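Local coordinates for protein 3,6-diketocamphane 1,6-monooxygenase (Pseudomonas putida, PDB 4UWM) that oxidises a diketone of (-)-camphor breakdown to its lactone with reduced FMN and molecular oxygen, as a type II Baeyer-Villiger monooxygenase of the bacterial luciferase family, at residues G6-P11 / M42-A47; A74-L79 / R102-I107. One frame throughout, in Å; residues are numbered along the deposited sequence.

In the fold
Both contacts belong to the parallel barrel sheet of this luciferase-family enzyme, and both reach the FMN ring. Contact 1 pairs strands 4-9 and 40-43. Contact 2 pairs strands 72-79 and 105-108. Strands 40-43 and 72-79 are neighbours, so the four segments follow one another across the sheet. The contact centres are about 10 Å apart. Ile43 O and Met76 N, 2.8 Å apart, form a probable hydrogen bond that continues the sheet between them. In the Ser44 conformer given, Ser44 OG probably bonds to Met76 O at 2.8 Å. Contact 1 brings His10 and Ser44 to N5 and O4 of the flavin, while contact 2 brings the carbonyl of Met76 to N3.

Contact 1: residues G6-P11 / M42-A47; sequences GLIFHP and MISEHA. With FMN (flavin mononucleotide), chain C.
His10 and Ser44 meet at the flavin, with His10 CD2 3.3 Å from Ser44 OG in the Ser44 conformer given. His10 NE2 donates a hydrogen bond to FMN N5 at 2.8 Å (153° at the hydrogen). Flavin atom C4A lies at the edge of the imidazole, in its plane. Ser44 OG is 3.1 Å from FMN O4, but its one proton can also go to Met76 O, so the bond to the flavin is not settled. Ile8 CD1 touches O4 as well. With CG1 anti to the backbone N (chi1 -176°) and the chain extended beyond it, Ile8 carries this methyl to the flavin; on the way CG1 packs on Met42 CB at 3.9 Å.

Behind this shell, His10 ND1 is hydrogen-bonded to Glu347, which helps fix the rotation of the ring. A water donates to His10 O at 2.7 Å and is also hydrogen-bonded to His46 ND1. It links the two segments beyond the strand ends.

The backbones run parallel. Met42 N donates to Leu7 O, Phe9 N to Met42 O (2.7 Å), and Ser44 N to Phe9 O (3.1 Å). On the other face of the sheet from Ile8 and Met42, Ile43 CG2 lies at the edge of the Phe9 ring, and Pro11 CB sits over one of the ring's faces. The peptide before Pro11 is cis. This is a beta-alpha-beta unit of a TIM barrel, with flavin-binding residues just past the C-terminal ends of its strands.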
loop_
_atom_site.group_PDB
_atom_site.type_symbol
_atom_site.label_atom_id
_atom_site.label_comp_id
_atom_site.label_asym_id
_atom_site.label_seq_id
_atom_site.Cartn_x
_atom_site.Cartn_y
_atom_site.Cartn_z
ATOM N N GLY A 6 -18.286 14.403 5.073
ATOM C CA GLY A 6 -17.258 13.489 4.551
ATOM C C GLY A 6 -16.624 14.018 3.278
ATOM O O GLY A 6 -17.148 14.946 2.648
ATOM N N LEU A 7 -15.473 13.452 2.914
ATOM C CA LEU A 7 -14.811 13.804 1.666
ATOM C C LEU A 7 -14.694 12.531 0.844
ATOM O O LEU A 7 -14.404 11.473 1.397
ATOM C CB LEU A 7 -13.438 14.405 1.974
ATOM C CG LEU A 7 -12.652 15.113 0.874
ATOM C CD1 LEU A 7 -13.333 16.414 0.420
ATOM C CD2 LEU A 7 -11.238 15.376 1.357
ATOM N N ILE A 8 -15.016 12.604 -0.446
ATOM C CA ILE A 8 -14.721 11.508 -1.352
ATOM C C ILE A 8 -13.694 11.963 -2.407
ATOM O O ILE A 8 -13.878 12.970 -3.086
ATOM C CB ILE A 8 -15.967 10.780 -1.927
ATOM C CG1 ILE A 8 -15.526 9.572 -2.788
ATOM C CG2 ILE A 8 -16.894 11.720 -2.694
ATOM C CD1 ILE A 8 -16.604 8.551 -3.052
ATOM N N PHE A 9 -12.601 11.215 -2.490
ATOM C CA PHE A 9 -11.441 11.540 -3.319
ATOM C C PHE A 9 -11.347 10.453 -4.380
ATOM O O PHE A 9 -10.690 9.402 -4.186
ATOM C CB PHE A 9 -10.214 11.553 -2.419
ATOM C CG PHE A 9 -9.010 12.261 -2.987
ATOM C CD1 PHE A 9 -8.988 13.646 -3.134
ATOM C CD2 PHE A 9 -7.857 11.541 -3.288
ATOM C CE1 PHE A 9 -7.845 14.285 -3.625
ATOM C CE2 PHE A 9 -6.726 12.156 -3.774
ATOM C CZ PHE A 9 -6.717 13.533 -3.958
ATOM N N HIS A 10 -11.998 10.703 -5.508
ATOM C CA HIS A 10 -12.021 9.736 -6.601
ATOM C C HIS A 10 -10.694 9.253 -7.190
ATOM O O HIS A 10 -10.560 8.053 -7.450
ATOM C CB HIS A 10 -13.024 10.093 -7.693
ATOM C CG HIS A 10 -14.394 9.611 -7.387
ATOM N ND1 HIS A 10 -15.347 10.406 -6.794
ATOM C CD2 HIS A 10 -14.957 8.387 -7.529
ATOM C CE1 HIS A 10 -16.448 9.701 -6.606
ATOM N NE2 HIS A 10 -16.238 8.474 -7.044
ATOM N N PRO A 11 -9.743 10.142 -7.460
ATOM C CA PRO A 11 -9.921 11.592 -7.460
ATOM C C PRO A 11 -10.408 12.054 -8.837
ATOM O O PRO A 11 -10.737 11.212 -9.687
ATOM C CB PRO A 11 -8.510 12.090 -7.224
ATOM C CG PRO A 11 -7.679 11.093 -7.962
ATOM C CD PRO A 11 -8.347 9.758 -7.711
ATOM N N MET A 42 -13.081 9.056 1.936
ATOM C CA MET A 42 -13.174 7.886 1.061
ATOM C C MET A 42 -12.214 8.093 -0.116
ATOM O O MET A 42 -12.167 9.192 -0.685
ATOM C CB MET A 42 -14.608 7.725 0.534
ATOM C CG MET A 42 -15.621 7.339 1.626
ATOM S SD MET A 42 -17.300 7.226 0.968
ATOM C CE MET A 42 -18.247 7.000 2.489
ATOM N N ILE A 43 -11.461 7.047 -0.488
ATOM C CA ILE A 43 -10.513 7.143 -1.622
ATOM C C ILE A 43 -10.756 6.002 -2.574
ATOM O O ILE A 43 -10.691 4.835 -2.163
ATOM C CB ILE A 43 -9.045 7.179 -1.140
ATOM C CG1 ILE A 43 -8.888 8.289 -0.099
ATOM C CG2 ILE A 43 -8.077 7.354 -2.329
ATOM C CD1 ILE A 43 -7.665 8.229 0.777
ATOM N N SER A 44 -11.029 6.327 -3.832
ATOM C CA SER A 44 -11.392 5.317 -4.825
ATOM C C SER A 44 -10.184 4.610 -5.457
ATOM O O SER A 44 -9.045 4.997 -5.236
ATOM C CB SER A 44 -12.310 5.894 -5.905
ATOM O OG SER A 44 -13.491 6.424 -5.322
ATOM N N GLU A 45 -10.481 3.581 -6.250
ATOM C CA GLU A 45 -9.485 2.702 -6.863
ATOM C C GLU A 45 -9.803 2.434 -8.329
ATOM O O GLU A 45 -10.891 1.911 -8.656
ATOM C CB GLU A 45 -9.429 1.375 -6.066
ATOM C CG GLU A 45 -8.516 0.283 -6.642
ATOM C CD GLU A 45 -8.502 -0.965 -5.745
ATOM O OE1 GLU A 45 -8.156 -0.833 -4.559
ATOM O OE2 GLU A 45 -8.870 -2.067 -6.210
ATOM N N HIS A 46 -8.869 2.795 -9.214
ATOM C CA HIS A 46 -8.997 2.540 -10.653
ATOM C C HIS A 46 -7.609 2.279 -11.211
ATOM O O HIS A 46 -6.686 3.021 -10.884
ATOM C CB HIS A 46 -9.561 3.752 -11.401
ATOM C CG HIS A 46 -10.873 4.253 -10.882
ATOM N ND1 HIS A 46 -10.991 4.968 -9.702
ATOM C CD2 HIS A 46 -12.122 4.193 -11.416
ATOM C CE1 HIS A 46 -12.262 5.303 -9.524
ATOM N NE2 HIS A 46 -12.966 4.828 -10.541
ATOM N N ALA A 47 -7.482 1.272 -12.073
ATOM C CA ALA A 47 -6.212 0.946 -12.744
ATOM C C ALA A 47 -6.151 1.415 -14.197
ATOM O O ALA A 47 -5.065 1.464 -14.775
ATOM C CB ALA A 47 -5.951 -0.562 -12.669
HETATM N N1 FMN C . -18.116 2.921 -7.204
HETATM C C2 FMN C . -17.336 2.893 -6.085
HETATM O O2 FMN C . -17.085 1.798 -5.539
HETATM N N3 FMN C . -16.821 4.006 -5.529
HETATM C C4 FMN C . -17.040 5.224 -6.039
HETATM O O4 FMN C . -16.539 6.223 -5.482
HETATM C C4A FMN C . -17.879 5.352 -7.264
HETATM N N5 FMN C . -18.140 6.546 -7.843
HETATM C C5A FMN C . -18.906 6.642 -8.958
HETATM C C6 FMN C . -19.159 7.894 -9.526
HETATM C C7 FMN C . -19.945 8.012 -10.672
HETATM C C7M FMN C . -20.205 9.373 -11.270
HETATM C C8 FMN C . -20.517 6.781 -11.292
HETATM C C8M FMN C . -21.371 6.848 -12.528
HETATM C C9 FMN C . -20.268 5.533 -10.728
HETATM C C9A FMN C . -19.486 5.409 -9.581
HETATM N N10 FMN C . -19.233 4.140 -8.998
HETATM C C10 FMN C . -18.422 4.086 -7.834
HETATM C "C1'" FMN C . -19.776 2.911 -9.607
HETATM C "C2'" FMN C . -21.072 2.472 -8.941
HETATM O "O2'" FMN C . -20.875 2.495 -7.528
HETATM C "C3'" FMN C . -21.460 1.064 -9.382
HETATM O "O3'" FMN C . -22.352 1.168 -10.501
HETATM C "C4'" FMN C . -22.101 0.288 -8.228
HETATM O "O4'" FMN C . -21.089 -0.203 -7.340
HETATM C "C5'" FMN C . -22.988 -0.863 -8.691
HETATM O "O5'" FMN C . -24.308 -0.336 -8.711
HETATM P P FMN C . -25.629 -1.234 -8.814
HETATM O O1P FMN C . -25.400 -2.476 -8.012
HETATM O O2P FMN C . -26.626 -0.296 -8.203
HETATM O O3P FMN C . -25.776 -1.458 -10.293
HETATM O O HOH W 1 -8.791 6.243 -8.387
#

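Contact 2: residues A74-L79 / R102-I107; sequences APMAHL and RYFLGI. With FMN (flavin mononucleotide), chain C.
Pro75 and Gly106 join the two parallel backbones: Gly106 N donates to Pro75 O at 2.9 Å, nearly in line with the carbonyl although bent at the hydrogen (131°). His78 N then donates to Gly106 O, approaching from above the carbonyl plane. Between these bonds strand 72-79 is interrupted at Met76 and Ala77, where the peptide is cis. The break presents Met76 O to the flavin, and FMN N3 donates to it at 2.9 Å. Gly106 sits close against this turn; a CB there would clash with Pro75 O.

Ala74 CB lies over the centre of the Phe104 ring, a CH-pi contact of 3.5 Å only 8° off the ring normal. Phe104 CG sits between its backbone N and carbonyl carbon (chi1 61°), which swings the ring over Ala74. In the conformer given, Met76 bends at chi2 and chi3 and CE comes to 4.0 Å from Phe104 CE2. A serine in place of Phe104 would probably leave Ala74 CB without its ring face and open a gap beside it.

Pro75 CB covers one face of the His78 ring, while Leu105 CD1 meets the ring's edge at 3.6 Å from His78 CD2. A water in the imidazole plane bridges His78 NE2, at 2.8 Å, to Tyr103 OH. His78 ND1 is hydrogen-bonded to Glu45. The segments close a beta-alpha-beta unit of the TIM barrel, and the cis peptide at the strand break forms part of the FMN site.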
loop_
_atom_site.group_PDB
_atom_site.type_symbol
_atom_site.label_atom_id
_atom_site.label_comp_id
_atom_site.label_asym_id
_atom_site.label_seq_id
_atom_site.Cartn_x
_atom_site.Cartn_y
_atom_site.Cartn_z
ATOM N N ALA A 74 -11.464 5.227 4.286
ATOM C CA ALA A 74 -11.973 4.031 3.644
ATOM C C ALA A 74 -11.557 3.985 2.194
ATOM O O ALA A 74 -11.757 4.962 1.462
ATOM C CB ALA A 74 -13.504 3.964 3.733
ATOM N N PRO A 75 -11.018 2.834 1.751
ATOM C CA PRO A 75 -11.003 2.618 0.314
ATOM C C PRO A 75 -12.443 2.498 -0.162
ATOM O O PRO A 75 -13.273 1.812 0.483
ATOM C CB PRO A 75 -10.239 1.276 0.157
ATOM C CG PRO A 75 -10.469 0.573 1.444
ATOM C CD PRO A 75 -10.552 1.650 2.506
ATOM N N MET A 76 -12.761 3.155 -1.268
ATOM C CA MET A 76 -14.131 3.176 -1.780
ATOM C C MET A 76 -14.153 3.067 -3.301
ATOM O O MET A 76 -14.352 4.074 -4.018
ATOM C CB MET A 76 -14.855 4.447 -1.312
ATOM C CG MET A 76 -16.363 4.454 -1.575
ATOM S SD MET A 76 -17.185 3.086 -0.730
ATOM C CE MET A 76 -16.847 3.528 0.984
ATOM N N ALA A 77 -13.965 1.858 -3.833
ATOM C CA ALA A 77 -13.866 0.592 -3.076
ATOM C C ALA A 77 -12.650 -0.225 -3.497
ATOM O O ALA A 77 -12.194 -0.136 -4.648
ATOM C CB ALA A 77 -15.119 -0.233 -3.358
ATOM N N HIS A 78 -12.148 -1.077 -2.607
ATOM C CA HIS A 78 -11.255 -2.141 -3.091
ATOM C C HIS A 78 -12.024 -3.052 -4.035
ATOM O O HIS A 78 -13.137 -3.492 -3.717
ATOM C CB HIS A 78 -10.698 -2.965 -1.923
ATOM C CG HIS A 78 -9.575 -2.312 -1.189
ATOM N ND1 HIS A 78 -8.512 -1.707 -1.832
ATOM C CD2 HIS A 78 -9.306 -2.237 0.138
ATOM C CE1 HIS A 78 -7.655 -1.257 -0.920
ATOM N NE2 HIS A 78 -8.124 -1.545 0.281
ATOM N N LEU A 79 -11.454 -3.315 -5.197
ATOM C CA LEU A 79 -12.101 -4.162 -6.184
ATOM C C LEU A 79 -11.643 -5.613 -5.921
ATOM O O LEU A 79 -10.563 -6.029 -6.327
ATOM C CB LEU A 79 -11.784 -3.699 -7.612
ATOM C CG LEU A 79 -12.159 -2.211 -7.841
ATOM C CD1 LEU A 79 -11.899 -1.789 -9.270
ATOM C CD2 LEU A 79 -13.638 -1.976 -7.484
ATOM N N ARG A 102 -9.683 3.829 12.965
ATOM C CA ARG A 102 -10.211 4.946 12.170
ATOM C C ARG A 102 -10.242 4.526 10.722
ATOM O O ARG A 102 -9.569 5.145 9.881
ATOM C CB ARG A 102 -9.330 6.202 12.286
ATOM C CG ARG A 102 -9.134 6.754 13.690
ATOM C CD ARG A 102 -8.332 8.047 13.675
ATOM N NE ARG A 102 -6.902 7.888 13.411
ATOM C CZ ARG A 102 -6.210 8.547 12.472
ATOM N NH1 ARG A 102 -6.795 9.433 11.659
ATOM N NH2 ARG A 102 -4.911 8.348 12.374
ATOM N N TYR A 103 -11.044 3.502 10.422
ATOM C CA TYR A 103 -10.966 2.827 9.133
ATOM C C TYR A 103 -12.285 2.151 8.882
ATOM O O TYR A 103 -12.894 1.650 9.815
ATOM C CB TYR A 103 -9.803 1.791 9.174
ATOM C CG TYR A 103 -9.692 0.976 7.923
ATOM C CD1 TYR A 103 -10.423 -0.201 7.774
ATOM C CD2 TYR A 103 -8.872 1.389 6.870
ATOM C CE1 TYR A 103 -10.362 -0.934 6.613
ATOM C CE2 TYR A 103 -8.795 0.653 5.694
ATOM C CZ TYR A 103 -9.536 -0.513 5.582
ATOM O OH TYR A 103 -9.495 -1.253 4.423
ATOM N N PHE A 104 -12.751 2.151 7.637
ATOM C CA PHE A 104 -13.765 1.191 7.227
ATOM C C PHE A 104 -13.506 0.777 5.797
ATOM O O PHE A 104 -12.690 1.397 5.112
ATOM C CB PHE A 104 -15.225 1.654 7.496
ATOM C CG PHE A 104 -15.638 2.912 6.775
ATOM C CD1 PHE A 104 -15.242 4.163 7.246
ATOM C CD2 PHE A 104 -16.463 2.841 5.644
ATOM C CE1 PHE A 104 -15.634 5.323 6.589
ATOM C CE2 PHE A 104 -16.849 4.002 4.976
ATOM C CZ PHE A 104 -16.439 5.241 5.469
ATOM N N LEU A 105 -14.186 -0.273 5.350
ATOM C CA LEU A 105 -13.845 -0.942 4.101
ATOM C C LEU A 105 -14.953 -0.906 3.058
ATOM O O LEU A 105 -16.012 -1.536 3.220
ATOM C CB LEU A 105 -13.439 -2.406 4.400
ATOM C CG LEU A 105 -13.287 -3.373 3.225
ATOM C CD1 LEU A 105 -12.080 -2.997 2.356
ATOM C CD2 LEU A 105 -13.153 -4.811 3.760
ATOM N N GLY A 106 -14.690 -0.218 1.949
ATOM C CA GLY A 106 -15.570 -0.314 0.792
ATOM C C GLY A 106 -15.146 -1.476 -0.076
ATOM O O GLY A 106 -13.958 -1.627 -0.367
ATOM N N ILE A 107 -16.112 -2.301 -0.492
ATOM C CA ILE A 107 -15.832 -3.387 -1.462
ATOM C C ILE A 107 -16.657 -3.231 -2.723
ATOM O O ILE A 107 -17.733 -2.657 -2.678
ATOM C CB ILE A 107 -16.083 -4.786 -0.854
ATOM C CG1 ILE A 107 -17.586 -4.992 -0.550
ATOM C CG2 ILE A 107 -15.223 -4.975 0.385
ATOM C CD1 ILE A 107 -17.962 -6.433 -0.222
HETATM N N1 FMN C . -18.116 2.921 -7.204
HETATM C C2 FMN C . -17.336 2.893 -6.085
HETATM O O2 FMN C . -17.085 1.798 -5.539
HETATM N N3 FMN C . -16.821 4.006 -5.529
HETATM C C4 FMN C . -17.040 5.224 -6.039
HETATM O O4 FMN C . -16.539 6.223 -5.482
HETATM C C4A FMN C . -17.879 5.352 -7.264
HETATM N N5 FMN C . -18.140 6.546 -7.843
HETATM C C5A FMN C . -18.906 6.642 -8.958
HETATM C C6 FMN C . -19.159 7.894 -9.526
HETATM C C7 FMN C . -19.945 8.012 -10.672
HETATM C C7M FMN C . -20.205 9.373 -11.270
HETATM C C8 FMN C . -20.517 6.781 -11.292
HETATM C C8M FMN C . -21.371 6.848 -12.528
HETATM C C9 FMN C . -20.268 5.533 -10.728
HETATM C C9A FMN C . -19.486 5.409 -9.581
HETATM N N10 FMN C . -19.233 4.140 -8.998
HETATM C C10 FMN C . -18.422 4.086 -7.834
HETATM C "C1'" FMN C . -19.776 2.911 -9.607
HETATM C "C2'" FMN C . -21.072 2.472 -8.941
HETATM O "O2'" FMN C . -20.875 2.495 -7.528
HETATM C "C3'" FMN C . -21.460 1.064 -9.382
HETATM O "O3'" FMN C . -22.352 1.168 -10.501
HETATM C "C4'" FMN C . -22.101 0.288 -8.228
HETATM O "O4'" FMN C . -21.089 -0.203 -7.340
HETATM C "C5'" FMN C . -22.988 -0.863 -8.691
HETATM O "O5'" FMN C . -24.308 -0.336 -8.711
HETATM P P FMN C . -25.629 -1.234 -8.814
HETATM O O1P FMN C . -25.400 -2.476 -8.012
HETATM O O2P FMN C . -26.626 -0.296 -8.203
HETATM O O3P FMN C . -25.776 -1.458 -10.293
HETATM O O HOH W 2 -7.316 -0.870 2.830
#